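PDB 6HUY: coenzyme F420-dependent N(5),N(10)-methenyltetrahydromethanopterin reductase-related protein from Desulfurobacterium thermolithotrophum DSM 11699, which binds 5,10-methenyltetrahydrofolate and is related to the H2-forming methylenetetrahydromethanopterin dehydrogenase, although its own physiological role remains uncertain. Local coordinates for residues A79-V84 against Y106-A111; A85-P90 against K98-I103; S143-A148 against E178-L183. All coordinates share one frame; numbering follows the deposited sequence.

Interaction 1 of 3, residues A79-V84 against Y106-A111; sequences AKEAEV and YLVENA
Glu83 O accepts a hydrogen bond from a water at 2.9 Å, and the same water donates to Asn110 O, so one molecule clips the two loops together. Ala111 adds a CH...O contact here, its CA 3.2 Å from Glu83 O. One residue back, Ala82 O takes a weak bond from Val108 N (3.3 Å). The Val108 side chain also packs against that oxygen: with CG1 between the backbone N and the carbonyl carbon (chi1 85°), CG1 comes within 3.1 Å of Ala82 O and lies alongside the aliphatic part of Glu83. Both segments lead into neighbouring strands, 84-87 and 112-115, of the parallel Rossmann-like sheet, and each makes a type II beta turn just beforehand, Ala79 to Ala82 and Val108 to Ala111. Deeper in, Leu107 CD2 packs on Ala79 CB at 3.8 Å and also meets Ala82 CB. At the solvent end the extended Lys80 chain runs side by side with Tyr106, putting Lys80 CE 4.0 Å from CD1 of the Tyr106 ring; Lys80 NZ goes on to a salt bridge with Glu77. The Glu83 carboxylate is taken by Lys179 of helix 174-186 and the backbone N of Arg2.

Interaction 2 of 3, residues A85-P90 against K98-I103; sequences AILFTP and KIAETI. With GUE (5,10-Methenyltetrahydrofolate), chain M.
This contact packs the first strand of a beta-alpha-beta unit (strand 84-87, helix 95-103, strand 112-115) against its helix, with Leu87 set among Ile99, Ala100 and Ile103. Leu87 splits its branches: CD1 rests on Ala100 CB at 3.9 Å, while CD2 meets Ile99 CG2 at 4.1 Å, the Leu87 and Ile99 side chains sliding past each other in opposite directions. Two residues earlier on the strand, Ala85 CB touches Ile103 CD1 at 3.9 Å; Ile103 reaches it with CG1 held between its backbone N and carbonyl carbon (chi1 64°). Strand and helix segments run nearly antiparallel, their axes 10.1 Å apart at 161°, as expected for the right-handed beta-alpha-beta crossover of a Rossmann-like sheet. Leu124 of helix 121-135 touches both Leu87 and Ala100. Beyond the strand, Thr89 and Ile99 meet tip to tip, and CG2 of Thr89 is only 3.3 Å from CD1 of Ile99, tighter than ordinary van der Waals contact. The hydroxyl of Thr89 points elsewhere, to a hydrogen bond with Thr96 OG1. Just past this point the loop reaches the bound 5,10-methenyltetrahydrofolate: Pro90 CA lies 3.2 Å from OX2, a carboxylate oxygen of its glutamate tail, and the following Phe91 N and Arg92 NE hydrogen-bond to the ligand.

Interaction 3 of 3, residues S143-A148 against E178-L183; sequences STMHPA and EKLKKL. With GUE (5,10-Methenyltetrahydrofolate), chain M.
Met145 and Leu180 cross obliquely where helix 174-186 packs on the C-terminal end of strand 141-144, the outermost strand at one edge of the chain's parallel Rossmann-like sheet. Met145 bends at both chi2 (-69°) and chi3 (-79°), which curls its thioether over the helix instead of letting it run straight out. As a result SD sits 3.9 Å from Leu180 CB, and the methyl CE carries on to the next turn, 4.0 Å from Leu183 CB, where the Met145 and Leu183 side chains meet at about a right angle. Leu180 answers with both branches. Its CD2 lies beside Met145 CG and SD, while its CD1 comes 3.5 Å from Ser143 OG and nearly as close to Ser143 CB. The hydroxyl itself is hydrogen-bonded to Ala162 O of strand 158-163. With an alanine at Met145 the thioether spanning the two helix turns would be missing, which is likely to open a gap over Leu180 and Leu183. Val84 and Ile86 of strand 84-87, one strand further in beyond 112-115, also border this buried apolar patch. Past Met145 the loop turns away from helix 174-186 and reaches the ligand. His146 turns its ring edge to the bound methenyltetrahydrofolate, with CE1 4.2 Å from O4 near the ring plane, and its NE2 is hydrogen-bonded to Asp204. The other ring nitrogen, His146 ND1, accepts from Ala148 N at 3.0 Å, the donor tilted 29° out of the imidazole plane.

All three contacts belong to the N-terminal Rossmann-like domain and its six-stranded parallel sheet. Interaction 2 is nested in the loop closed by interaction 1, and interaction 3 follows later in the chain. Centres lie about 13 Å apart for interactions 1 and 2, and about 16 Å for the other two pairs. Ala79 packs on Ile103 between the first two; Val84 against Leu180 ties 79-84 to helix 174-186; Ile86 on Met145 joins interactions 2 and 3. Interaction 1 thus sits where strands 84-87 and 112-115 begin, whereas segments 85-90 and 143-148 run on from the C-terminal ends of their strands to the bound methenyltetrahydrofolate.

Interaction 1 of 3, residues A79-V84 against Y106-A111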
loop_
_atom_site.group_PDB
_atom_site.type_symbol
_atom_site.label_atom_id
_atom_site.label_comp_id
_atom_site.label_asym_id
_atom_site.label_seq_id
_atom_site.Cartn_x
_atom_site.Cartn_y
_atom_site.Cartn_z
ATOM N N ALA B 79 20.409 -27.178 -18.365
ATOM C CA ALA B 79 18.956 -27.301 -18.392
ATOM C C ALA B 79 18.491 -28.622 -18.981
ATOM O O ALA B 79 17.358 -29.044 -18.713
ATOM C CB ALA B 79 18.321 -26.157 -19.193
ATOM N N LYS B 80 19.322 -29.269 -19.793
ATOM C CA LYS B 80 18.900 -30.499 -20.445
ATOM C C LYS B 80 18.602 -31.569 -19.400
ATOM O O LYS B 80 19.361 -31.761 -18.448
ATOM C CB LYS B 80 19.977 -30.955 -21.426
ATOM C CG LYS B 80 20.195 -29.973 -22.590
ATOM C CD LYS B 80 21.292 -30.441 -23.550
ATOM C CE LYS B 80 21.450 -29.501 -24.739
ATOM N NZ LYS B 80 22.533 -29.949 -25.648
ATOM N N GLU B 81 17.459 -32.225 -19.550
ATOM C CA GLU B 81 16.989 -33.270 -18.644
ATOM C C GLU B 81 16.735 -32.782 -17.209
ATOM O O GLU B 81 16.511 -33.606 -16.315
ATOM C CB GLU B 81 17.966 -34.459 -18.632
ATOM C CG GLU B 81 18.049 -35.201 -19.971
ATOM C CD GLU B 81 16.710 -35.787 -20.399
ATOM O OE1 GLU B 81 16.285 -35.536 -21.549
ATOM O OE2 GLU B 81 16.075 -36.490 -19.574
ATOM N N ALA B 82 16.735 -31.473 -16.955
ATOM C CA ALA B 82 16.387 -30.965 -15.627
ATOM C C ALA B 82 14.871 -30.937 -15.429
ATOM O O ALA B 82 14.128 -30.439 -16.284
ATOM C CB ALA B 82 16.957 -29.564 -15.409
ATOM N N GLU B 83 14.422 -31.476 -14.290
ATOM C CA GLU B 83 13.020 -31.455 -13.880
ATOM C C GLU B 83 12.653 -30.183 -13.139
ATOM O O GLU B 83 11.513 -29.722 -13.239
ATOM C CB GLU B 83 12.712 -32.626 -12.945
ATOM C CG GLU B 83 12.875 -34.002 -13.534
ATOM C CD GLU B 83 12.659 -35.076 -12.491
ATOM O OE1 GLU B 83 13.662 -35.683 -12.036
ATOM O OE2 GLU B 83 11.486 -35.275 -12.101
ATOM N N VAL B 84 13.581 -29.647 -12.354
ATOM C CA VAL B 84 13.374 -28.455 -11.547
ATOM C C VAL B 84 14.519 -27.501 -11.843
ATOM O O VAL B 84 15.691 -27.890 -11.758
ATOM C CB VAL B 84 13.330 -28.778 -10.041
ATOM C CG1 VAL B 84 13.139 -27.521 -9.236
ATOM C CG2 VAL B 84 12.230 -29.786 -9.723
ATOM N N TYR B 106 15.085 -26.208 -23.513
ATOM C CA TYR B 106 15.930 -27.355 -23.214
ATOM C C TYR B 106 15.501 -28.118 -21.973
ATOM O O TYR B 106 15.992 -29.233 -21.750
ATOM C CB TYR B 106 17.387 -26.903 -23.055
ATOM C CG TYR B 106 17.929 -26.239 -24.300
ATOM C CD1 TYR B 106 18.450 -26.992 -25.340
ATOM C CD2 TYR B 106 17.906 -24.862 -24.443
ATOM C CE1 TYR B 106 18.941 -26.391 -26.487
ATOM C CE2 TYR B 106 18.393 -24.256 -25.580
ATOM C CZ TYR B 106 18.908 -25.029 -26.599
ATOM O OH TYR B 106 19.395 -24.433 -27.725
ATOM N N LEU B 107 14.606 -27.556 -21.165
ATOM C CA LEU B 107 14.121 -28.252 -19.985
ATOM C C LEU B 107 13.319 -29.490 -20.377
ATOM O O LEU B 107 12.662 -29.534 -21.420
ATOM C CB LEU B 107 13.266 -27.317 -19.138
ATOM C CG LEU B 107 14.050 -26.199 -18.445
ATOM C CD1 LEU B 107 13.081 -25.208 -17.824
ATOM C CD2 LEU B 107 15.005 -26.762 -17.401
ATOM N N VAL B 108 13.406 -30.515 -19.524
ATOM C CA VAL B 108 12.688 -31.760 -19.755
ATOM C C VAL B 108 11.185 -31.491 -19.728
ATOM O O VAL B 108 10.709 -30.513 -19.138
ATOM C CB VAL B 108 13.076 -32.819 -18.708
ATOM C CG1 VAL B 108 12.245 -32.669 -17.428
ATOM C CG2 VAL B 108 12.920 -34.201 -19.263
ATOM N N GLU B 109 10.432 -32.378 -20.378
ATOM C CA GLU B 109 8.985 -32.227 -20.431
ATOM C C GLU B 109 8.407 -32.141 -19.024
ATOM O O GLU B 109 8.785 -32.908 -18.135
ATOM C CB GLU B 109 8.361 -33.411 -21.183
ATOM C CG GLU B 109 6.882 -33.228 -21.584
ATOM C CD GLU B 109 6.694 -32.345 -22.819
ATOM O OE1 GLU B 109 7.682 -32.098 -23.543
ATOM O OE2 GLU B 109 5.553 -31.904 -23.069
ATOM N N ASN B 110 7.481 -31.203 -18.828
ATOM C CA ASN B 110 6.800 -30.970 -17.552
ATOM C C ASN B 110 7.728 -30.445 -16.456
ATOM O O ASN B 110 7.405 -30.533 -15.265
ATOM C CB ASN B 110 6.096 -32.243 -17.064
ATOM C CG ASN B 110 5.145 -32.803 -18.094
ATOM O OD1 ASN B 110 4.342 -32.073 -18.676
ATOM N ND2 ASN B 110 5.249 -34.099 -18.351
ATOM N N ALA B 111 8.883 -29.899 -16.825
ATOM C CA ALA B 111 9.738 -29.242 -15.850
ATOM C C ALA B 111 9.029 -28.036 -15.224
ATOM O O ALA B 111 8.018 -27.526 -15.728
ATOM C CB ALA B 111 11.045 -28.792 -16.500
HETATM O O HOH W 1 8.968 -31.080 -12.900
#

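Interaction 2 of 3, residues A85-P90 against K98-I103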
loop_
_atom_site.group_PDB
_atom_site.type_symbol
_atom_site.label_atom_id
_atom_site.label_comp_id
_atom_site.label_asym_id
_atom_site.label_seq_id
_atom_site.Cartn_x
_atom_site.Cartn_y
_atom_site.Cartn_z
ATOM N N ALA B 85 14.181 -26.258 -12.179
ATOM C CA ALA B 85 15.160 -25.207 -12.445
ATOM C C ALA B 85 14.902 -24.072 -11.461
ATOM O O ALA B 85 13.841 -23.443 -11.493
ATOM C CB ALA B 85 15.075 -24.717 -13.895
ATOM N N ILE B 86 15.873 -23.808 -10.599
ATOM C CA ILE B 86 15.756 -22.794 -9.559
ATOM C C ILE B 86 16.624 -21.610 -9.962
ATOM O O ILE B 86 17.833 -21.751 -10.174
ATOM C CB ILE B 86 16.149 -23.357 -8.184
ATOM C CG1 ILE B 86 15.108 -24.386 -7.744
ATOM C CG2 ILE B 86 16.234 -22.250 -7.132
ATOM C CD1 ILE B 86 15.590 -25.323 -6.671
ATOM N N LEU B 87 16.004 -20.446 -10.073
ATOM C CA LEU B 87 16.677 -19.236 -10.530
ATOM C C LEU B 87 17.134 -18.457 -9.303
ATOM O O LEU B 87 16.363 -17.704 -8.699
ATOM C CB LEU B 87 15.749 -18.415 -11.418
ATOM C CG LEU B 87 15.188 -19.191 -12.626
ATOM C CD1 LEU B 87 14.203 -18.350 -13.433
ATOM C CD2 LEU B 87 16.308 -19.665 -13.524
ATOM N N PHE B 88 18.387 -18.673 -8.918
ATOM C CA PHE B 88 19.020 -17.848 -7.901
ATOM C C PHE B 88 19.811 -16.750 -8.587
ATOM O O PHE B 88 21.007 -16.566 -8.370
ATOM C CB PHE B 88 19.895 -18.708 -6.992
ATOM C CG PHE B 88 20.174 -18.081 -5.653
ATOM C CD1 PHE B 88 19.315 -18.316 -4.580
ATOM C CD2 PHE B 88 21.281 -17.238 -5.464
ATOM C CE1 PHE B 88 19.549 -17.738 -3.339
ATOM C CE2 PHE B 88 21.519 -16.638 -4.227
ATOM C CZ PHE B 88 20.647 -16.890 -3.160
ATOM N N THR B 89 19.103 -16.010 -9.440
ATOM C CA THR B 89 19.680 -15.122 -10.437
ATOM C C THR B 89 19.425 -13.655 -10.103
ATOM O O THR B 89 18.550 -13.331 -9.292
ATOM C CB THR B 89 19.088 -15.443 -11.819
ATOM O OG1 THR B 89 17.657 -15.576 -11.720
ATOM C CG2 THR B 89 19.671 -16.746 -12.340
ATOM N N PRO B 90 20.165 -12.734 -10.721
ATOM C CA PRO B 90 19.997 -11.315 -10.374
ATOM C C PRO B 90 18.655 -10.718 -10.807
ATOM O O PRO B 90 18.105 -11.028 -11.872
ATOM C CB PRO B 90 21.169 -10.627 -11.087
ATOM C CG PRO B 90 22.153 -11.734 -11.378
ATOM C CD PRO B 90 21.320 -12.952 -11.605
ATOM N N LYS B 98 16.200 -13.268 -18.817
ATOM C CA LYS B 98 17.049 -13.760 -19.894
ATOM C C LYS B 98 17.440 -15.216 -19.669
ATOM O O LYS B 98 17.377 -16.039 -20.588
ATOM C CB LYS B 98 18.291 -12.881 -20.003
ATOM C CG LYS B 98 18.003 -11.451 -20.448
ATOM C CD LYS B 98 19.172 -10.494 -20.127
ATOM C CE LYS B 98 19.096 -9.196 -20.930
ATOM N NZ LYS B 98 17.834 -8.428 -20.696
ATOM N N ILE B 99 17.858 -15.558 -18.450
ATOM C CA ILE B 99 18.271 -16.935 -18.189
ATOM C C ILE B 99 17.093 -17.887 -18.385
ATOM O O ILE B 99 17.209 -18.927 -19.050
ATOM C CB ILE B 99 18.880 -17.048 -16.781
ATOM C CG1 ILE B 99 20.223 -16.314 -16.749
ATOM C CG2 ILE B 99 19.083 -18.512 -16.382
ATOM C CD1 ILE B 99 20.758 -16.094 -15.366
ATOM N N ALA B 100 15.936 -17.537 -17.822
ATOM C CA ALA B 100 14.761 -18.392 -17.971
ATOM C C ALA B 100 14.420 -18.597 -19.442
ATOM O O ALA B 100 14.094 -19.716 -19.864
ATOM C CB ALA B 100 13.574 -17.785 -17.222
ATOM N N GLU B 101 14.517 -17.525 -20.239
ATOM C CA GLU B 101 14.259 -17.612 -21.670
ATOM C C GLU B 101 15.291 -18.490 -22.377
ATOM O O GLU B 101 14.956 -19.225 -23.313
ATOM C CB GLU B 101 14.253 -16.210 -22.269
ATOM C CG GLU B 101 13.357 -16.092 -23.471
ATOM C CD GLU B 101 13.170 -14.662 -23.915
ATOM O OE1 GLU B 101 12.141 -14.051 -23.521
ATOM O OE2 GLU B 101 14.062 -14.162 -24.643
ATOM N N THR B 102 16.560 -18.411 -21.965
ATOM C CA THR B 102 17.584 -19.234 -22.606
ATOM C C THR B 102 17.329 -20.716 -22.363
ATOM O O THR B 102 17.470 -21.529 -23.284
ATOM C CB THR B 102 18.986 -18.863 -22.108
ATOM O OG1 THR B 102 19.221 -17.460 -22.281
ATOM C CG2 THR B 102 20.036 -19.609 -22.911
ATOM N N ILE B 103 16.966 -21.091 -21.131
ATOM C CA ILE B 103 16.840 -22.512 -20.794
ATOM C C ILE B 103 15.500 -23.097 -21.229
ATOM O O ILE B 103 15.372 -24.324 -21.341
ATOM C CB ILE B 103 17.047 -22.751 -19.284
ATOM C CG1 ILE B 103 15.950 -22.071 -18.457
ATOM C CG2 ILE B 103 18.430 -22.248 -18.839
ATOM C CD1 ILE B 103 15.952 -22.482 -17.000
HETATM N N1 GUE M . 15.670 -12.173 4.505
HETATM C C2 GUE M . 14.561 -12.529 3.812
HETATM N N3 GUE M . 14.546 -12.575 2.463
HETATM C C4 GUE M . 15.626 -12.269 1.732
HETATM C C6 GUE M . 19.308 -11.416 2.607
HETATM C "C1'" GUE M . 20.768 -9.036 -3.220
HETATM C "C2'" GUE M . 19.733 -9.981 -3.208
HETATM C "C3'" GUE M . 19.301 -10.560 -2.013
HETATM C "C4'" GUE M . 19.900 -10.210 -0.803
HETATM C "C5'" GUE M . 20.919 -9.255 -0.812
HETATM O O4 GUE M . 15.567 -12.334 0.496
HETATM C C4A GUE M . 16.885 -11.874 2.416
HETATM N N5 GUE M . 18.107 -11.538 1.793
HETATM C C7 GUE M . 18.882 -10.647 3.862
HETATM N N8 GUE M . 17.927 -11.474 4.585
HETATM C C8A GUE M . 16.829 -11.847 3.892
HETATM N N2 GUE M . 13.440 -12.837 4.513
HETATM C C9 GUE M . 20.223 -10.635 1.660
HETATM N N10 GUE M . 19.457 -10.761 0.420
HETATM C "C6'" GUE M . 21.352 -8.672 -2.006
HETATM C C11 GUE M . 21.218 -8.388 -4.513
HETATM O O11 GUE M . 21.633 -7.239 -4.485
HETATM N N GUE M . 21.120 -9.022 -5.680
HETATM C CA GUE M . 21.365 -8.300 -6.919
HETATM C C GUE M . 20.212 -8.392 -7.882
HETATM O OX1 GUE M . 20.002 -7.437 -8.663
HETATM O OX2 GUE M . 19.520 -9.436 -7.877
HETATM C CB GUE M . 22.582 -8.886 -7.624
HETATM C CG GUE M . 23.862 -8.073 -7.465
HETATM C CD GUE M . 24.864 -8.699 -8.415
HETATM O OE1 GUE M . 25.584 -9.645 -8.002
HETATM O OE2 GUE M . 24.903 -8.258 -9.592
HETATM C C1 GUE M . 18.327 -11.321 0.564
#

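Interaction 3 of 3, residues S143-A148 against E178-L183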
loop_
_atom_site.group_PDB
_atom_site.type_symbol
_atom_site.label_atom_id
_atom_site.label_comp_id
_atom_site.label_asym_id
_atom_site.label_seq_id
_atom_site.Cartn_x
_atom_site.Cartn_y
_atom_site.Cartn_z
ATOM N N SER B 143 6.693 -21.809 -10.461
ATOM C CA SER B 143 6.445 -21.692 -9.036
ATOM C C SER B 143 7.672 -21.078 -8.377
ATOM O O SER B 143 8.401 -20.311 -9.015
ATOM C CB SER B 143 6.120 -23.061 -8.438
ATOM O OG SER B 143 5.851 -22.986 -7.050
ATOM N N THR B 144 7.914 -21.392 -7.107
ATOM C CA THR B 144 8.994 -20.756 -6.377
ATOM C C THR B 144 9.643 -21.740 -5.419
ATOM O O THR B 144 9.031 -22.716 -4.977
ATOM C CB THR B 144 8.506 -19.535 -5.575
ATOM O OG1 THR B 144 7.563 -19.952 -4.569
ATOM C CG2 THR B 144 7.862 -18.517 -6.484
ATOM N N MET B 145 10.910 -21.455 -5.119
ATOM C CA MET B 145 11.638 -22.048 -4.000
ATOM C C MET B 145 12.270 -20.906 -3.201
ATOM O O MET B 145 13.489 -20.737 -3.135
ATOM C CB MET B 145 12.673 -23.053 -4.503
ATOM C CG MET B 145 12.063 -24.339 -5.020
ATOM S SD MET B 145 11.330 -25.341 -3.711
ATOM C CE MET B 145 12.808 -26.102 -3.038
ATOM N N HIS B 146 11.407 -20.084 -2.610
ATOM C CA HIS B 146 11.851 -18.866 -1.954
ATOM C C HIS B 146 12.354 -19.226 -0.565
ATOM O O HIS B 146 11.554 -19.618 0.289
ATOM C CB HIS B 146 10.719 -17.841 -1.871
ATOM C CG HIS B 146 11.187 -16.447 -1.604
ATOM N ND1 HIS B 146 12.266 -16.166 -0.796
ATOM C CD2 HIS B 146 10.731 -15.251 -2.053
ATOM C CE1 HIS B 146 12.456 -14.859 -0.754
ATOM N NE2 HIS B 146 11.534 -14.279 -1.504
ATOM N N PRO B 147 13.659 -19.117 -0.294
ATOM C CA PRO B 147 14.162 -19.473 1.041
ATOM C C PRO B 147 13.684 -18.551 2.150
ATOM O O PRO B 147 13.823 -18.921 3.327
ATOM C CB PRO B 147 15.685 -19.390 0.875
ATOM C CG PRO B 147 15.888 -18.440 -0.249
ATOM C CD PRO B 147 14.739 -18.666 -1.185
ATOM N N ALA B 148 13.163 -17.363 1.830
ATOM C CA ALA B 148 12.710 -16.425 2.860
ATOM C C ALA B 148 13.763 -16.332 3.963
ATOM O O ALA B 148 13.441 -16.233 5.156
ATOM C CB ALA B 148 11.357 -16.841 3.418
ATOM N N GLU B 178 4.348 -30.958 -5.962
ATOM C CA GLU B 178 4.799 -32.065 -5.124
ATOM C C GLU B 178 6.310 -32.241 -5.203
ATOM O O GLU B 178 6.958 -32.546 -4.197
ATOM C CB GLU B 178 4.082 -33.353 -5.514
ATOM C CG GLU B 178 2.641 -33.383 -5.062
ATOM C CD GLU B 178 2.236 -34.729 -4.524
ATOM O OE1 GLU B 178 2.725 -35.763 -5.047
ATOM O OE2 GLU B 178 1.439 -34.747 -3.559
ATOM N N LYS B 179 6.903 -32.036 -6.379
ATOM C CA LYS B 179 8.355 -32.147 -6.474
ATOM C C LYS B 179 9.038 -31.077 -5.629
ATOM O O LYS B 179 10.042 -31.348 -4.959
ATOM C CB LYS B 179 8.802 -32.052 -7.928
ATOM C CG LYS B 179 8.398 -33.229 -8.781
ATOM C CD LYS B 179 9.045 -33.104 -10.161
ATOM C CE LYS B 179 8.352 -33.965 -11.204
ATOM N NZ LYS B 179 9.103 -33.968 -12.486
ATOM N N LEU B 180 8.495 -29.858 -5.626
ATOM C CA LEU B 180 9.079 -28.795 -4.811
ATOM C C LEU B 180 8.919 -29.075 -3.316
ATOM O O LEU B 180 9.844 -28.827 -2.532
ATOM C CB LEU B 180 8.450 -27.452 -5.192
ATOM C CG LEU B 180 8.544 -27.117 -6.684
ATOM C CD1 LEU B 180 7.948 -25.766 -6.996
ATOM C CD2 LEU B 180 9.984 -27.148 -7.149
ATOM N N LYS B 181 7.765 -29.596 -2.897
ATOM C CA LYS B 181 7.598 -29.991 -1.499
ATOM C C LYS B 181 8.599 -31.070 -1.113
ATOM O O LYS B 181 9.161 -31.045 -0.012
ATOM C CB LYS B 181 6.168 -30.481 -1.252
ATOM C CG LYS B 181 5.127 -29.370 -1.197
ATOM C CD LYS B 181 3.733 -29.861 -1.580
ATOM C CE LYS B 181 3.076 -30.631 -0.457
ATOM N NZ LYS B 181 1.949 -31.500 -0.949
ATOM N N LYS B 182 8.839 -32.023 -2.018
ATOM C CA LYS B 182 9.802 -33.089 -1.767
ATOM C C LYS B 182 11.204 -32.528 -1.539
ATOM O O LYS B 182 11.907 -32.942 -0.604
ATOM C CB LYS B 182 9.792 -34.065 -2.942
ATOM C CG LYS B 182 10.813 -35.214 -2.857
ATOM C CD LYS B 182 10.219 -36.451 -2.225
ATOM C CE LYS B 182 11.130 -37.651 -2.430
ATOM N NZ LYS B 182 11.852 -38.011 -1.187
ATOM N N LEU B 183 11.635 -31.591 -2.392
ATOM C CA LEU B 183 12.953 -30.990 -2.217
ATOM C C LEU B 183 13.056 -30.264 -0.882
ATOM O O LEU B 183 14.104 -30.296 -0.227
ATOM C CB LEU B 183 13.249 -30.031 -3.370
ATOM C CG LEU B 183 13.434 -30.667 -4.748
ATOM C CD1 LEU B 183 13.594 -29.582 -5.776
ATOM C CD2 LEU B 183 14.637 -31.602 -4.776
HETATM N N1 GUE M . 15.670 -12.173 4.505
HETATM C C2 GUE M . 14.561 -12.529 3.812
HETATM N N3 GUE M . 14.546 -12.575 2.463
HETATM C C4 GUE M . 15.626 -12.269 1.732
HETATM C C6 GUE M . 19.308 -11.416 2.607
HETATM C "C1'" GUE M . 20.768 -9.036 -3.220
HETATM C "C2'" GUE M . 19.733 -9.981 -3.208
HETATM C "C3'" GUE M . 19.301 -10.560 -2.013
HETATM C "C4'" GUE M . 19.900 -10.210 -0.803
HETATM C "C5'" GUE M . 20.919 -9.255 -0.812
HETATM O O4 GUE M . 15.567 -12.334 0.496
HETATM C C4A GUE M . 16.885 -11.874 2.416
HETATM N N5 GUE M . 18.107 -11.538 1.793
HETATM C C7 GUE M . 18.882 -10.647 3.862
HETATM N N8 GUE M . 17.927 -11.474 4.585
HETATM C C8A GUE M . 16.829 -11.847 3.892
HETATM N N2 GUE M . 13.440 -12.837 4.513
HETATM C C9 GUE M . 20.223 -10.635 1.660
HETATM N N10 GUE M . 19.457 -10.761 0.420
HETATM C "C6'" GUE M . 21.352 -8.672 -2.006
HETATM C C11 GUE M . 21.218 -8.388 -4.513
HETATM O O11 GUE M . 21.633 -7.239 -4.485
HETATM N N GUE M . 21.120 -9.022 -5.680
HETATM C CA GUE M . 21.365 -8.300 -6.919
HETATM C C GUE M . 20.212 -8.392 -7.882
HETATM O OX1 GUE M . 20.002 -7.437 -8.663
HETATM O OX2 GUE M . 19.520 -9.436 -7.877
HETATM C CB GUE M . 22.582 -8.886 -7.624
HETATM C CG GUE M . 23.862 -8.073 -7.465
HETATM C CD GUE M . 24.864 -8.699 -8.415
HETATM O OE1 GUE M . 25.584 -9.645 -8.002
HETATM O OE2 GUE M . 24.903 -8.258 -9.592
HETATM C C1 GUE M . 18.327 -11.321 0.564
#